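Extracellular solute-binding protein family 1 (Kribbella flavida, PDB 5IXP) probably binds a small solute outside the cell and delivers it to an ABC transporter for uptake. Local coordinates at residues A249-F263 and Y329-R342. Numbering follows the deposited sequence.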
loop_
_atom_site.group_PDB
_atom_site.type_symbol
_atom_site.label_atom_id
_atom_site.label_comp_id
_atom_site.label_asym_id
_atom_site.label_seq_id
_atom_site.Cartn_x
_atom_site.Cartn_y
_atom_site.Cartn_z
ATOM N N ALA A 249 -18.606 -4.654 7.167
ATOM C CA ALA A 249 -19.756 -5.417 6.698
ATOM C C ALA A 249 -20.441 -6.171 7.832
ATOM O O ALA A 249 -21.662 -6.366 7.791
ATOM C CB ALA A 249 -19.332 -6.387 5.597
ATOM N N GLY A 250 -19.682 -6.594 8.839
ATOM C CA GLY A 250 -20.261 -7.251 9.999
ATOM C C GLY A 250 -21.060 -8.488 9.633
ATOM O O GLY A 250 -20.754 -9.206 8.672
ATOM N N THR A 251 -22.117 -8.739 10.416
ATOM C CA THR A 251 -22.928 -9.930 10.189
ATOM C C THR A 251 -23.652 -9.873 8.846
ATOM O O THR A 251 -23.925 -10.922 8.251
ATOM C CB THR A 251 -23.926 -10.126 11.336
ATOM O OG1 THR A 251 -24.866 -9.047 11.355
ATOM C CG2 THR A 251 -23.199 -10.158 12.666
ATOM N N PHE A 252 -23.955 -8.671 8.345
ATOM C CA PHE A 252 -24.513 -8.560 7.001
ATOM C C PHE A 252 -23.610 -9.238 5.981
ATOM O O PHE A 252 -24.091 -9.909 5.063
ATOM C CB PHE A 252 -24.729 -7.091 6.627
ATOM C CG PHE A 252 -25.071 -6.871 5.168
ATOM C CD1 PHE A 252 -26.392 -6.887 4.741
ATOM C CD2 PHE A 252 -24.068 -6.634 4.225
ATOM C CE1 PHE A 252 -26.706 -6.678 3.401
ATOM C CE2 PHE A 252 -24.377 -6.430 2.885
ATOM C CZ PHE A 252 -25.695 -6.450 2.472
ATOM N N GLY A 253 -22.296 -9.087 6.135
ATOM C CA GLY A 253 -21.370 -9.623 5.155
ATOM C C GLY A 253 -21.021 -11.088 5.312
ATOM O O GLY A 253 -20.330 -11.632 4.447
ATOM N N LYS A 254 -21.467 -11.736 6.389
ATOM C CA LYS A 254 -21.154 -13.147 6.591
ATOM C C LYS A 254 -21.663 -13.984 5.427
ATOM O O LYS A 254 -22.807 -13.832 4.988
ATOM C CB LYS A 254 -21.756 -13.648 7.904
ATOM C CG LYS A 254 -21.092 -13.046 9.130
ATOM C CD LYS A 254 -21.282 -13.907 10.369
ATOM C CE LYS A 254 -20.360 -13.445 11.496
ATOM N NZ LYS A 254 -18.908 -13.608 11.163
ATOM N N GLY A 255 -20.802 -14.864 4.920
ATOM C CA GLY A 255 -21.146 -15.705 3.793
ATOM C C GLY A 255 -21.156 -15.016 2.449
ATOM O O GLY A 255 -21.486 -15.661 1.445
ATOM N N LYS A 256 -20.795 -13.735 2.380
ATOM C CA LYS A 256 -20.933 -12.991 1.135
ATOM C C LYS A 256 -19.617 -12.618 0.468
ATOM O O LYS A 256 -19.637 -12.239 -0.707
ATOM C CB LYS A 256 -21.745 -11.711 1.366
ATOM C CG LYS A 256 -23.195 -11.973 1.722
ATOM C CD LYS A 256 -23.969 -10.685 1.941
ATOM C CE LYS A 256 -25.412 -10.980 2.329
ATOM N NZ LYS A 256 -26.085 -9.752 2.835
ATOM N N TRP A 257 -18.483 -12.716 1.166
ATOM C CA TRP A 257 -17.209 -12.259 0.626
ATOM C C TRP A 257 -16.258 -13.422 0.360
ATOM O O TRP A 257 -16.274 -14.444 1.055
ATOM C CB TRP A 257 -16.528 -11.261 1.572
ATOM C CG TRP A 257 -17.062 -9.857 1.512
ATOM C CD1 TRP A 257 -17.942 -9.272 2.381
ATOM C CD2 TRP A 257 -16.728 -8.856 0.542
ATOM N NE1 TRP A 257 -18.180 -7.963 2.003
ATOM C CE2 TRP A 257 -17.444 -7.686 0.881
ATOM C CE3 TRP A 257 -15.892 -8.835 -0.585
ATOM C CZ2 TRP A 257 -17.353 -6.513 0.135
ATOM C CZ3 TRP A 257 -15.805 -7.676 -1.323
ATOM C CH2 TRP A 257 -16.530 -6.524 -0.958
ATOM N N ASP A 258 -15.431 -13.251 -0.671
ATOM C CA ASP A 258 -14.352 -14.174 -0.986
ATOM C C ASP A 258 -13.195 -13.352 -1.536
ATOM O O ASP A 258 -13.312 -12.142 -1.751
ATOM C CB ASP A 258 -14.792 -15.251 -1.988
ATOM C CG ASP A 258 -14.086 -16.591 -1.770
ATOM O OD1 ASP A 258 -12.906 -16.603 -1.329
ATOM O OD2 ASP A 258 -14.724 -17.636 -2.037
ATOM N N VAL A 259 -12.067 -14.008 -1.766
ATOM C CA VAL A 259 -10.931 -13.321 -2.361
ATOM C C VAL A 259 -10.319 -14.224 -3.415
ATOM O O VAL A 259 -10.163 -15.433 -3.210
ATOM C CB VAL A 259 -9.897 -12.886 -1.299
ATOM C CG1 VAL A 259 -9.402 -14.068 -0.517
ATOM C CG2 VAL A 259 -8.742 -12.145 -1.953
ATOM N N ALA A 260 -10.015 -13.630 -4.563
ATOM C CA ALA A 260 -9.475 -14.318 -5.724
ATOM C C ALA A 260 -7.976 -14.057 -5.832
ATOM O O ALA A 260 -7.516 -12.930 -5.632
ATOM C CB ALA A 260 -10.184 -13.864 -7.003
ATOM N N ASP A 261 -7.219 -15.107 -6.160
ATOM C CA ASP A 261 -5.761 -15.037 -6.236
ATOM C C ASP A 261 -5.358 -14.464 -7.593
ATOM O O ASP A 261 -4.892 -15.166 -8.494
ATOM C CB ASP A 261 -5.168 -16.424 -6.016
ATOM C CG ASP A 261 -3.643 -16.418 -5.934
ATOM O OD1 ASP A 261 -3.011 -15.346 -6.057
ATOM O OD2 ASP A 261 -3.072 -17.507 -5.754
ATOM N N VAL A 262 -5.548 -13.150 -7.728
ATOM C CA VAL A 262 -5.356 -12.471 -9.006
ATOM C C VAL A 262 -5.237 -10.989 -8.716
ATOM O O VAL A 262 -5.753 -10.498 -7.706
ATOM C CB VAL A 262 -6.527 -12.759 -9.986
ATOM C CG1 VAL A 262 -7.804 -12.077 -9.498
ATOM C CG2 VAL A 262 -6.199 -12.288 -11.403
ATOM N N PHE A 263 -4.546 -10.272 -9.603
ATOM C CA PHE A 263 -4.627 -8.828 -9.572
ATOM C C PHE A 263 -4.503 -8.375 -11.021
ATOM O O PHE A 263 -3.557 -8.794 -11.709
ATOM C CB PHE A 263 -3.556 -8.155 -8.707
ATOM C CG PHE A 263 -3.885 -6.734 -8.368
ATOM C CD1 PHE A 263 -4.898 -6.449 -7.456
ATOM C CD2 PHE A 263 -3.211 -5.684 -8.967
ATOM C CE1 PHE A 263 -5.225 -5.144 -7.138
ATOM C CE2 PHE A 263 -3.537 -4.362 -8.652
ATOM C CZ PHE A 263 -4.545 -4.099 -7.737
ATOM N N TYR A 329 -13.984 -15.647 7.671
ATOM C CA TYR A 329 -14.988 -14.694 7.204
ATOM C C TYR A 329 -15.060 -14.668 5.683
ATOM O O TYR A 329 -16.154 -14.612 5.108
ATOM C CB TYR A 329 -14.680 -13.298 7.743
ATOM C CG TYR A 329 -15.780 -12.282 7.513
ATOM C CD1 TYR A 329 -16.734 -12.041 8.493
ATOM C CD2 TYR A 329 -15.860 -11.555 6.326
ATOM C CE1 TYR A 329 -17.739 -11.113 8.303
ATOM C CE2 TYR A 329 -16.863 -10.615 6.128
ATOM C CZ TYR A 329 -17.802 -10.401 7.123
ATOM O OH TYR A 329 -18.802 -9.476 6.951
ATOM N N PHE A 330 -13.905 -14.715 5.014
ATOM C CA PHE A 330 -13.852 -14.695 3.554
ATOM C C PHE A 330 -13.911 -16.116 2.984
ATOM O O PHE A 330 -13.037 -16.562 2.241
ATOM C CB PHE A 330 -12.604 -13.952 3.085
ATOM C CG PHE A 330 -12.731 -12.467 3.178
ATOM C CD1 PHE A 330 -12.562 -11.820 4.391
ATOM C CD2 PHE A 330 -13.061 -11.718 2.059
ATOM C CE1 PHE A 330 -12.700 -10.447 4.486
ATOM C CE2 PHE A 330 -13.201 -10.344 2.145
ATOM C CZ PHE A 330 -13.026 -9.709 3.365
ATOM N N ASN A 331 -14.981 -16.825 3.357
ATOM C CA ASN A 331 -15.279 -18.159 2.824
ATOM C C ASN A 331 -14.104 -19.117 3.018
ATOM O O ASN A 331 -13.803 -19.947 2.158
ATOM C CB ASN A 331 -15.683 -18.077 1.344
ATOM C CG ASN A 331 -16.287 -19.380 0.825
ATOM O OD1 ASN A 331 -16.999 -20.073 1.547
ATOM N ND2 ASN A 331 -15.993 -19.719 -0.425
ATOM N N ASN A 332 -13.423 -18.995 4.162
ATOM C CA ASN A 332 -12.287 -19.858 4.488
ATOM C C ASN A 332 -11.210 -19.787 3.412
ATOM O O ASN A 332 -10.581 -20.791 3.080
ATOM C CB ASN A 332 -12.726 -21.309 4.699
ATOM C CG ASN A 332 -13.480 -21.501 5.984
ATOM O OD1 ASN A 332 -13.017 -21.104 7.050
ATOM N ND2 ASN A 332 -14.649 -22.113 5.895
ATOM N N ALA A 333 -11.001 -18.600 2.853
ATOM C CA ALA A 333 -10.011 -18.462 1.798
ATOM C C ALA A 333 -8.618 -18.751 2.350
ATOM O O ALA A 333 -8.312 -18.388 3.491
ATOM C CB ALA A 333 -10.050 -17.059 1.188
ATOM N N PRO A 334 -7.755 -19.411 1.571
ATOM C CA PRO A 334 -6.364 -19.667 2.003
ATOM C C PRO A 334 -5.502 -18.420 1.825
ATOM O O PRO A 334 -4.621 -18.338 0.962
ATOM C CB PRO A 334 -5.949 -20.821 1.087
ATOM C CG PRO A 334 -6.721 -20.537 -0.199
ATOM C CD PRO A 334 -8.041 -19.964 0.232
ATOM N N VAL A 335 -5.768 -17.407 2.655
ATOM C CA VAL A 335 -5.183 -16.083 2.417
ATOM C C VAL A 335 -3.668 -16.096 2.590
ATOM O O VAL A 335 -2.964 -15.292 1.968
ATOM C CB VAL A 335 -5.835 -15.023 3.325
ATOM C CG1 VAL A 335 -7.297 -14.829 2.946
ATOM C CG2 VAL A 335 -5.701 -15.417 4.808
ATOM N N GLY A 336 -3.135 -16.989 3.428
ATOM C CA GLY A 336 -1.688 -17.085 3.544
ATOM C C GLY A 336 -1.040 -17.411 2.214
ATOM O O GLY A 336 -0.107 -16.732 1.773
ATOM N N LYS A 337 -1.560 -18.432 1.534
ATOM C CA LYS A 337 -1.002 -18.802 0.241
ATOM C C LYS A 337 -1.340 -17.763 -0.820
ATOM O O LYS A 337 -0.502 -17.440 -1.671
ATOM C CB LYS A 337 -1.510 -20.182 -0.165
ATOM C CG LYS A 337 -0.984 -21.301 0.717
ATOM C CD LYS A 337 -1.633 -22.613 0.363
ATOM C CE LYS A 337 -1.036 -23.753 1.165
ATOM N NZ LYS A 337 -1.728 -25.017 0.819
ATOM N N ILE A 338 -2.556 -17.215 -0.777
ATOM C CA ILE A 338 -2.955 -16.237 -1.783
ATOM C C ILE A 338 -2.042 -15.017 -1.722
ATOM O O ILE A 338 -1.496 -14.574 -2.738
ATOM C CB ILE A 338 -4.431 -15.848 -1.601
ATOM C CG1 ILE A 338 -5.347 -17.001 -2.037
ATOM C CG2 ILE A 338 -4.748 -14.578 -2.392
ATOM C CD1 ILE A 338 -6.767 -16.891 -1.489
ATOM N N PHE A 339 -1.831 -14.472 -0.525
ATOM C CA PHE A 339 -1.081 -13.226 -0.478
ATOM C C PHE A 339 0.424 -13.433 -0.611
ATOM O O PHE A 339 1.127 -12.492 -1.006
ATOM C CB PHE A 339 -1.478 -12.442 0.773
ATOM C CG PHE A 339 -2.839 -11.834 0.643
ATOM C CD1 PHE A 339 -3.028 -10.711 -0.155
ATOM C CD2 PHE A 339 -3.945 -12.423 1.234
ATOM C CE1 PHE A 339 -4.293 -10.161 -0.319
ATOM C CE2 PHE A 339 -5.198 -11.881 1.067
ATOM C CZ PHE A 339 -5.370 -10.747 0.292
ATOM N N VAL A 340 0.932 -14.644 -0.369
ATOM C CA VAL A 340 2.290 -14.961 -0.817
ATOM C C VAL A 340 2.380 -14.821 -2.331
ATOM O O VAL A 340 3.274 -14.148 -2.862
ATOM C CB VAL A 340 2.709 -16.367 -0.352
ATOM C CG1 VAL A 340 3.943 -16.831 -1.115
ATOM C CG2 VAL A 340 2.981 -16.363 1.144
ATOM N N ASN A 341 1.454 -15.462 -3.049
ATOM C CA ASN A 341 1.428 -15.329 -4.505
ATOM C C ASN A 341 1.288 -13.873 -4.928
ATOM O O ASN A 341 1.970 -13.421 -5.856
ATOM C CB ASN A 341 0.285 -16.153 -5.097
ATOM C CG ASN A 341 0.515 -17.639 -4.977
ATOM O OD1 ASN A 341 1.645 -18.092 -4.790
ATOM N ND2 ASN A 341 -0.559 -18.415 -5.106
ATOM N N ARG A 342 0.409 -13.122 -4.258
ATOM C CA ARG A 342 0.199 -11.727 -4.647
ATOM C C ARG A 342 1.453 -10.895 -4.410
ATOM O O ARG A 342 1.782 -10.019 -5.215
ATOM C CB ARG A 342 -0.997 -11.127 -3.900
ATOM C CG ARG A 342 -2.339 -11.825 -4.171
ATOM C CD ARG A 342 -2.832 -11.644 -5.609
ATOM N NE ARG A 342 -2.346 -12.662 -6.541
ATOM C CZ ARG A 342 -1.653 -12.397 -7.651
ATOM N NH1 ARG A 342 -1.273 -13.386 -8.447
ATOM N NH2 ARG A 342 -1.346 -11.145 -7.978
HETATM O O HOH W 1 -18.177 -13.144 4.070
HETATM O O HOH W 2 -18.523 -15.657 6.235
HETATM O O HOH W 3 -17.960 -15.758 2.653
#
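Arg342 NE, on helix 335-344, reaches OD1 of Asp261 at 2.8 Å in a nearly straight hydrogen bond (175° at the hydrogen) that is part of a salt bridge and lies in the guanidinium plane, although the carboxylate is turned 63° from that plane. In the conformer described, Asn341 ND2 lies 2.7 Å from Asp261 OD2, on its syn lone pair; here amide and carboxylate are almost coplanar. CG anti to the backbone N brings the Asp261 carboxylate to Arg342, while CA of Val262 sits over the centre of one guanidinium face.

Asp258 is held differently: Asn331 ND2 approaches its OD2 at 2.9 Å from above the carboxylate plane, the two flat groups being nearly perpendicular. Between the two acids, in one of its two conformers, Val259 CG1 packs against Ala333 CB at 3.5 Å and meets Ile338 CD1. Trp257 and Phe330 run alongside each other, CB of Trp257 3.5 Å from CE2 of Phe330, their ring planes 49° apart. At the far end, Tyr329 OH donates to Gly250 O at 2.6 Å, in the carbonyl plane and on a lone pair; Gly253 N shares this acceptor.

Arg122 and Arg134 form further salt bridges with Asp258. Helix 241-249 packs against Trp257, Tyr329 and Phe330. The contact ties strand 257-260, antiparallel to strand 108-121 in the mixed sheet of this solute-binding protein fold, to the loop and start of helix 335-344.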